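Local coordinates for protein 3-hydroxyacyl-CoA dehydrogenase (Brucella suis, PDB 4O5O) that probably catalyses the NAD-dependent oxidation of 3-hydroxyacyl-CoA to 3-ketoacyl-CoA, as a member of the short-chain dehydrogenase family, at residues 19-24 against 28-33; 92-97 against 232-237; 195-200 against 239-244. One frame throughout, in Å; residues are numbered along the deposited sequence. Where two conformers were deposited one is given.

Contact 1: 19-24 against 28-33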
loop_
_atom_site.group_PDB
_atom_site.type_symbol
_atom_site.label_atom_id
_atom_site.label_comp_id
_atom_site.label_asym_id
_atom_site.label_seq_id
_atom_site.Cartn_x
_atom_site.Cartn_y
_atom_site.Cartn_z
ATOM N N THR B 19 -8.532 11.493 23.394
ATOM C CA THR B 19 -7.684 12.661 23.335
ATOM C C THR B 19 -8.168 13.620 22.248
ATOM O O THR B 19 -8.946 13.239 21.352
ATOM C CB THR B 19 -6.199 12.317 23.098
ATOM O OG1 THR B 19 -6.031 11.891 21.744
ATOM C CG2 THR B 19 -5.725 11.246 24.028
ATOM N N GLY B 20 -7.751 14.887 22.334
ATOM C CA GLY B 20 -8.325 15.908 21.461
ATOM C C GLY B 20 -9.830 16.071 21.626
ATOM O O GLY B 20 -10.510 16.480 20.709
ATOM N N ALA B 21 -10.320 15.804 22.831
ATOM C CA ALA B 21 -11.767 15.625 23.035
ATOM C C ALA B 21 -12.543 16.921 23.129
ATOM O O ALA B 21 -13.758 16.874 23.137
ATOM C CB ALA B 21 -12.048 14.742 24.241
ATOM N N GLY B 22 -11.852 18.061 23.178
ATOM C CA GLY B 22 -12.522 19.348 23.244
ATOM C C GLY B 22 -13.160 19.856 21.970
ATOM O O GLY B 22 -13.969 20.796 22.017
ATOM N N SER B 23 -12.827 19.231 20.847
ATOM C CA SER B 23 -13.281 19.721 19.563
ATOM C C SER B 23 -13.277 18.625 18.508
ATOM O O SER B 23 -12.720 17.546 18.737
ATOM C CB SER B 23 -12.402 20.881 19.109
ATOM O OG SER B 23 -11.095 20.442 18.869
ATOM N N GLY B 24 -13.920 18.896 17.382
ATOM C CA GLY B 24 -13.724 18.096 16.191
ATOM C C GLY B 24 -13.963 16.617 16.376
ATOM O O GLY B 24 -14.975 16.188 16.926
ATOM N N ALA B 28 -16.663 14.500 18.859
ATOM C CA ALA B 28 -17.696 13.664 18.247
ATOM C C ALA B 28 -17.648 12.245 18.806
ATOM O O ALA B 28 -18.684 11.621 19.057
ATOM C CB ALA B 28 -17.552 13.661 16.743
ATOM N N VAL B 29 -16.444 11.718 19.026
ATOM C CA VAL B 29 -16.317 10.399 19.640
ATOM C C VAL B 29 -16.890 10.433 21.054
ATOM O O VAL B 29 -17.596 9.504 21.461
ATOM C CB VAL B 29 -14.860 9.881 19.638
ATOM C CG1 VAL B 29 -14.781 8.509 20.295
ATOM C CG2 VAL B 29 -14.357 9.776 18.215
ATOM N N SER B 30 -16.615 11.493 21.794
ATOM C CA SER B 30 -17.077 11.602 23.165
ATOM C C SER B 30 -18.616 11.614 23.202
ATOM O O SER B 30 -19.235 10.955 24.028
ATOM C CB SER B 30 -16.508 12.884 23.791
ATOM O OG SER B 30 -15.088 12.868 23.844
ATOM N N LYS B 31 -19.225 12.352 22.276
ATOM C CA LYS B 31 -20.710 12.443 22.204
ATOM C C LYS B 31 -21.294 11.068 21.843
ATOM O O LYS B 31 -22.260 10.597 22.459
ATOM C CB LYS B 31 -21.132 13.521 21.206
ATOM C CG LYS B 31 -22.629 13.704 21.027
ATOM C CD LYS B 31 -22.980 14.820 20.038
ATOM C CE LYS B 31 -24.502 14.948 19.841
ATOM N NZ LYS B 31 -24.908 16.115 19.003
ATOM N N MET B 32 -20.711 10.422 20.835
ATOM C CA MET B 32 -21.147 9.094 20.425
ATOM C C MET B 32 -21.096 8.102 21.592
ATOM O O MET B 32 -22.062 7.365 21.845
ATOM C CB MET B 32 -20.253 8.602 19.283
ATOM C CG MET B 32 -20.506 7.182 18.798
ATOM S SD MET B 32 -19.806 5.859 19.796
ATOM C CE MET B 32 -18.061 6.158 19.621
ATOM N N ALA B 33 -19.995 8.118 22.328
ATOM C CA ALA B 33 -19.807 7.128 23.367
ATOM C C ALA B 33 -20.806 7.334 24.518
ATOM O O ALA B 33 -21.423 6.382 24.990
ATOM C CB ALA B 33 -18.379 7.179 23.857
#
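G24 and A28 meet through one backbone hydrogen bond, from A28 N to G24 O at 3.1 Å, an i to i+4 bond that leads into helix 24-35. The CB of A28 lies 3.6 Å from the same G24 O. Ahead of G24, residues G20 to S23 form a type I beta turn. This turn bends the chain away from the end of strand 15-19 and back towards the helix. G20 and G24 both have positive phi, which favours glycine.

The second meeting point is A21 with S30, whose CA atoms are 6.7 Å apart. S30 has two conformers, and what follows holds for the one described. The methyl CB of A21 approaches the S30 hydroxyl, with OG at 3.6 Å. This is packing. The polar end of S30 turns back to its own helix and bonds to the carbonyl of G26. A chi1 of -62° puts OG beside its backbone N and opposite the carbonyl carbon. In this conformer the hydroxyl is satisfied one turn earlier, although S30 is buried. A21 and S30 share a further neighbour, since both side chains touch L42 of strand 39-44. The loop backbone is also tied to that strand: G22 N bonds to the carboxylate of D44, and A21 pairs with L43.

T19, G20, G24 and G26 match the TGxxxGxG signature of short-chain dehydrogenases. Strand, tight glycine turn and helix follow one another directly here. This is the first beta-alpha unit of a Rossmann fold. In short-chain dehydrogenases such a glycine-rich turn receives the dinucleotide cofactor, and it probably does so in this protein.

Contact 2: 92-97 against 232-237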
loop_
_atom_site.group_PDB
_atom_site.type_symbol
_atom_site.label_atom_id
_atom_site.label_comp_id
_atom_site.label_asym_id
_atom_site.label_seq_id
_atom_site.Cartn_x
_atom_site.Cartn_y
_atom_site.Cartn_z
ATOM N N VAL B 92 -9.149 6.281 22.332
ATOM C CA VAL B 92 -9.200 6.842 21.001
ATOM C C VAL B 92 -8.299 8.075 20.995
ATOM O O VAL B 92 -8.571 9.070 21.662
ATOM C CB VAL B 92 -10.634 7.218 20.567
ATOM C CG1 VAL B 92 -10.643 7.518 19.079
ATOM C CG2 VAL B 92 -11.630 6.111 20.949
ATOM N N ASN B 93 -7.227 7.973 20.204
ATOM C CA ASN B 93 -6.264 9.045 20.044
ATOM C C ASN B 93 -6.726 9.923 18.870
ATOM O O ASN B 93 -6.613 9.495 17.734
ATOM C CB ASN B 93 -4.867 8.487 19.741
ATOM C CG ASN B 93 -4.127 8.004 20.972
ATOM O OD1 ASN B 93 -3.890 8.762 21.903
ATOM N ND2 ASN B 93 -3.634 6.775 20.917
ATOM N N CYS B 94 -7.270 11.104 19.153
ATOM C CA CYS B 94 -7.675 12.084 18.139
ATOM C C CYS B 94 -6.846 13.353 18.161
ATOM O O CYS B 94 -6.906 14.111 17.181
ATOM C CB CYS B 94 -9.160 12.427 18.313
ATOM S SG CYS B 94 -10.263 11.032 18.162
ATOM N N ALA B 95 -6.066 13.583 19.216
ATOM C CA ALA B 95 -5.243 14.790 19.298
ATOM C C ALA B 95 -4.268 14.893 18.145
ATOM O O ALA B 95 -3.510 13.980 17.883
ATOM C CB ALA B 95 -4.449 14.838 20.600
ATOM N N GLY B 96 -4.287 16.025 17.479
ATOM C CA GLY B 96 -3.356 16.244 16.380
ATOM C C GLY B 96 -3.359 17.668 15.925
ATOM O O GLY B 96 -4.289 18.430 16.239
ATOM N N VAL B 97 -2.272 18.030 15.257
ATOM C CA VAL B 97 -2.121 19.303 14.598
ATOM C C VAL B 97 -1.743 19.039 13.148
ATOM O O VAL B 97 -1.039 18.095 12.852
ATOM C CB VAL B 97 -1.049 20.213 15.288
ATOM C CG1 VAL B 97 -1.525 20.556 16.693
ATOM C CG2 VAL B 97 0.336 19.554 15.365
ATOM N N ALA B 232 -19.267 13.139 13.267
ATOM C CA ALA B 232 -20.077 11.994 13.727
ATOM C C ALA B 232 -19.852 10.744 12.849
ATOM O O ALA B 232 -20.037 9.620 13.312
ATOM C CB ALA B 232 -21.557 12.343 13.731
ATOM N N GLU B 233 -19.504 10.943 11.568
ATOM C CA GLU B 233 -19.206 9.796 10.686
ATOM C C GLU B 233 -17.900 9.085 11.076
ATOM O O GLU B 233 -17.776 7.861 10.973
ATOM C CB GLU B 233 -19.182 10.246 9.219
ATOM C CG GLU B 233 -20.544 10.720 8.738
ATOM C CD GLU B 233 -20.533 11.378 7.367
ATOM O OE1 GLU B 233 -19.827 12.407 7.189
ATOM O OE2 GLU B 233 -21.261 10.870 6.462
ATOM N N TYR B 234 -16.933 9.878 11.538
ATOM C CA TYR B 234 -15.689 9.314 12.066
ATOM C C TYR B 234 -16.037 8.529 13.340
ATOM O O TYR B 234 -15.583 7.407 13.555
ATOM C CB TYR B 234 -14.678 10.445 12.339
ATOM C CG TYR B 234 -13.467 10.028 13.122
ATOM C CD1 TYR B 234 -13.493 10.052 14.504
ATOM C CD2 TYR B 234 -12.313 9.571 12.500
ATOM C CE1 TYR B 234 -12.425 9.636 15.248
ATOM C CE2 TYR B 234 -11.217 9.136 13.261
ATOM C CZ TYR B 234 -11.294 9.195 14.641
ATOM O OH TYR B 234 -10.266 8.785 15.470
ATOM N N ALA B 235 -16.821 9.152 14.206
ATOM C CA ALA B 235 -17.226 8.497 15.456
ATOM C C ALA B 235 -18.013 7.212 15.207
ATOM O O ALA B 235 -17.891 6.254 15.982
ATOM C CB ALA B 235 -18.037 9.444 16.335
ATOM N N ALA B 236 -18.823 7.184 14.142
ATOM C CA ALA B 236 -19.555 5.962 13.783
ATOM C C ALA B 236 -18.614 4.815 13.409
ATOM O O ALA B 236 -18.837 3.662 13.789
ATOM C CB ALA B 236 -20.516 6.255 12.641
ATOM N N LEU B 237 -17.530 5.130 12.696
ATOM C CA LEU B 237 -16.534 4.113 12.382
ATOM C C LEU B 237 -15.820 3.641 13.651
ATOM O O LEU B 237 -15.547 2.453 13.815
ATOM C CB LEU B 237 -15.576 4.626 11.304
ATOM C CG LEU B 237 -14.466 3.640 10.899
ATOM C CD1 LEU B 237 -15.063 2.308 10.427
ATOM C CD2 LEU B 237 -13.538 4.222 9.843
#
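Y234 reaches V92 and C94 from helix 231-243, and these three side chains carry the contact. Along 232-237 the preceding residue, E233, serves other partners: R227 through a salt bridge, and N244 of the second subunit through a hydrogen bond to its backbone O.

Y234 comes next. Its CG is anti to the backbone N, chi1 169°, which sends the ring across to the other segment. The phenol end does most of the touching. OH lies 3.5 Å from C94 SG and 3.8 Å from V92 CG1. The sulfur also meets the ring beside the hydroxyl, with SG 3.9 Å from Y234 CE1. SG is 5.0 Å from the ring centroid and 66° off the ring normal. This is an oblique sulfur-aromatic contact. V92 CG1, anti to its backbone N, is the branch that meets the phenol oxygen.

The next residue, A235, touches M32 of helix 24-35; L237, almost a turn further than Y234, lies on strand 251-254.

The phenol oxygen is polar but buried, and what it meets across this contact is a sulfur and a methyl. Its hydrogen-bond partner is the hydroxyl of T154, which also bonds to N93 O, so one threonine links the tyrosine to the backbone of N93. The contact is therefore mainly apolar, with its buried phenol satisfied through T154 on the neighbouring strand 149-154.

Contact 3: 195-200 against 239-244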
loop_
_atom_site.group_PDB
_atom_site.type_symbol
_atom_site.label_atom_id
_atom_site.label_comp_id
_atom_site.label_asym_id
_atom_site.label_seq_id
_atom_site.Cartn_x
_atom_site.Cartn_y
_atom_site.Cartn_z
ATOM N N MET B 195 -6.233 -0.516 16.141
ATOM C CA MET B 195 -6.698 -0.107 14.828
ATOM C C MET B 195 -6.408 1.345 14.588
ATOM O O MET B 195 -6.260 2.126 15.529
ATOM C CB MET B 195 -8.205 -0.296 14.734
ATOM C CG MET B 195 -8.641 -1.738 14.532
ATOM S SD MET B 195 -8.272 -2.371 12.907
ATOM C CE MET B 195 -9.141 -1.202 11.856
ATOM N N THR B 196 -6.375 1.712 13.317
ATOM C CA THR B 196 -6.147 3.100 12.913
ATOM C C THR B 196 -7.152 3.518 11.878
ATOM O O THR B 196 -7.469 2.755 10.977
ATOM C CB THR B 196 -4.712 3.263 12.384
ATOM O OG1 THR B 196 -3.833 2.988 13.469
ATOM C CG2 THR B 196 -4.430 4.664 11.849
ATOM N N ILE B 197 -7.690 4.727 12.036
ATOM C CA ILE B 197 -8.519 5.355 11.014
ATOM C C ILE B 197 -7.703 6.453 10.362
ATOM O O ILE B 197 -7.045 7.231 11.077
ATOM C CB ILE B 197 -9.818 5.964 11.591
ATOM C CG1 ILE B 197 -10.694 4.911 12.279
ATOM C CG2 ILE B 197 -10.605 6.712 10.535
ATOM C CD1 ILE B 197 -11.831 5.436 13.150
ATOM N N ALA B 198 -7.726 6.519 9.029
ATOM C CA ALA B 198 -7.081 7.567 8.260
ATOM C C ALA B 198 -8.169 8.466 7.661
ATOM O O ALA B 198 -8.688 8.188 6.558
ATOM C CB ALA B 198 -6.187 6.954 7.176
ATOM N N PRO B 199 -8.525 9.539 8.384
ATOM C CA PRO B 199 -9.560 10.399 7.828
ATOM C C PRO B 199 -9.127 11.208 6.615
ATOM O O PRO B 199 -7.963 11.614 6.527
ATOM C CB PRO B 199 -9.912 11.348 8.985
ATOM C CG PRO B 199 -9.235 10.831 10.184
ATOM C CD PRO B 199 -8.091 9.986 9.710
ATOM N N GLY B 200 -10.087 11.484 5.728
ATOM C CA GLY B 200 -9.932 12.503 4.707
ATOM C C GLY B 200 -10.208 13.867 5.257
ATOM O O GLY B 200 -9.789 14.186 6.375
ATOM N N HIS B 239 -17.136 3.526 16.554
ATOM C CA HIS B 239 -18.110 2.642 17.199
ATOM C C HIS B 239 -18.092 1.241 16.552
ATOM O O HIS B 239 -18.090 0.229 17.263
ATOM C CB HIS B 239 -19.487 3.292 17.054
ATOM C CG HIS B 239 -20.553 2.696 17.918
ATOM N ND1 HIS B 239 -21.769 3.311 18.120
ATOM C CD2 HIS B 239 -20.553 1.598 18.702
ATOM C CE1 HIS B 239 -22.503 2.572 18.933
ATOM N NE2 HIS B 239 -21.786 1.527 19.303
ATOM N N HIS B 240 -18.044 1.187 15.219
ATOM C CA HIS B 240 -18.020 -0.095 14.522
ATOM C C HIS B 240 -16.760 -0.896 14.859
ATOM O O HIS B 240 -16.829 -2.095 15.036
ATOM C CB HIS B 240 -18.125 0.067 12.986
ATOM C CG HIS B 240 -18.228 -1.252 12.306
ATOM N ND1 HIS B 240 -19.288 -2.100 12.539
ATOM C CD2 HIS B 240 -17.360 -1.940 11.530
ATOM C CE1 HIS B 240 -19.102 -3.226 11.878
ATOM N NE2 HIS B 240 -17.931 -3.164 11.282
ATOM N N ILE B 241 -15.610 -0.218 14.929
ATOM C CA ILE B 241 -14.372 -0.912 15.281
ATOM C C ILE B 241 -14.489 -1.532 16.670
ATOM O O ILE B 241 -14.053 -2.639 16.898
ATOM C CB ILE B 241 -13.163 0.047 15.174
ATOM C CG1 ILE B 241 -12.889 0.427 13.707
ATOM C CG2 ILE B 241 -11.918 -0.533 15.840
ATOM C CD1 ILE B 241 -11.938 1.603 13.525
ATOM N N VAL B 242 -15.074 -0.801 17.605
ATOM C CA VAL B 242 -15.243 -1.338 18.952
ATOM C C VAL B 242 -16.088 -2.624 18.904
ATOM O O VAL B 242 -15.764 -3.622 19.538
ATOM C CB VAL B 242 -15.814 -0.273 19.908
ATOM C CG1 VAL B 242 -16.177 -0.918 21.230
ATOM C CG2 VAL B 242 -14.803 0.856 20.100
ATOM N N GLU B 243 -17.155 -2.598 18.115
ATOM C CA GLU B 243 -18.087 -3.734 18.035
ATOM C C GLU B 243 -17.558 -4.943 17.273
ATOM O O GLU B 243 -17.885 -6.091 17.615
ATOM C CB GLU B 243 -19.385 -3.305 17.361
ATOM C CG GLU B 243 -20.221 -2.345 18.156
ATOM C CD GLU B 243 -21.512 -1.955 17.460
ATOM O OE1 GLU B 243 -21.640 -2.066 16.195
ATOM O OE2 GLU B 243 -22.411 -1.522 18.196
ATOM N N ASN B 244 -16.776 -4.681 16.225
ATOM C CA ASN B 244 -16.393 -5.725 15.264
ATOM C C ASN B 244 -15.019 -6.299 15.607
ATOM O O ASN B 244 -13.987 -5.722 15.258
ATOM C CB ASN B 244 -16.410 -5.204 13.829
ATOM C CG ASN B 244 -16.339 -6.320 12.822
ATOM O OD1 ASN B 244 -15.837 -7.406 13.113
ATOM N ND2 ASN B 244 -16.855 -6.071 11.640
#
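M195 and I241 mark the nearest approach of the two backbones, with their CA atoms 7.7 Å apart. Residues 195-199 close strand 192-199. Residues 239-243 close helix 231-243, and N244 is the first residue after it. No hydrogen bond links the two segments.

Three buried side chains make the contact. I241 points from the helix towards the strand and supplies both touching branches. Its CG2 methyl takes M195, at 3.7 Å from CG and 3.9 Å from CB. Its CD1 methyl takes I197, at 3.7 Å from CG1 and 3.9 Å from CD1. The chi1 of I241 is -68°, which sets CG2 anti to the backbone N and CG1 beside it. The two branches thus part, and each serves one strand residue. M195 and I197 alternate with T196, whose side chain points away, so both lie on the same side of the strand. The M195 chain is bent at chi2 and chi3. It meets the isoleucine through the start of its chain, CB and CG. The fit is wholly apolar.

Around these side chains, the carbonyl of I241 accepts from R193, and the H240 ring stacks on H240 of the second subunit, so a flank of this turn meets that chain. I241 also touches I152 of strand 149-154, while M195 lies on I252 and I197 on L254 of strand 251-254. Helix 231-243 thus packs over the parallel sheet here, with strand 192-199 between those two strands.

In the fold
Contact 1 comes first along the chain. It joins the glycine turn after strand 15-19 to the first turns of helix 24-35, with only three helical residues between its segments. Contacts 2 and 3 cross: segments 92-97 and 195-200 come first, then helix segments 232-237 and 239-244 in the same order. Both close on helix 231-243, which packs against the parallel sheet. Contacts 1 and 2 touch where T19 pairs with V92 and V29 meets Y234. Contacts 1 and 3 touch where M32 packs on H239. I197 joins contacts 2 and 3. Together they unite the glycine-rich turn, the central strands and the late helix; contacts 2 and 3 also reach the second subunit.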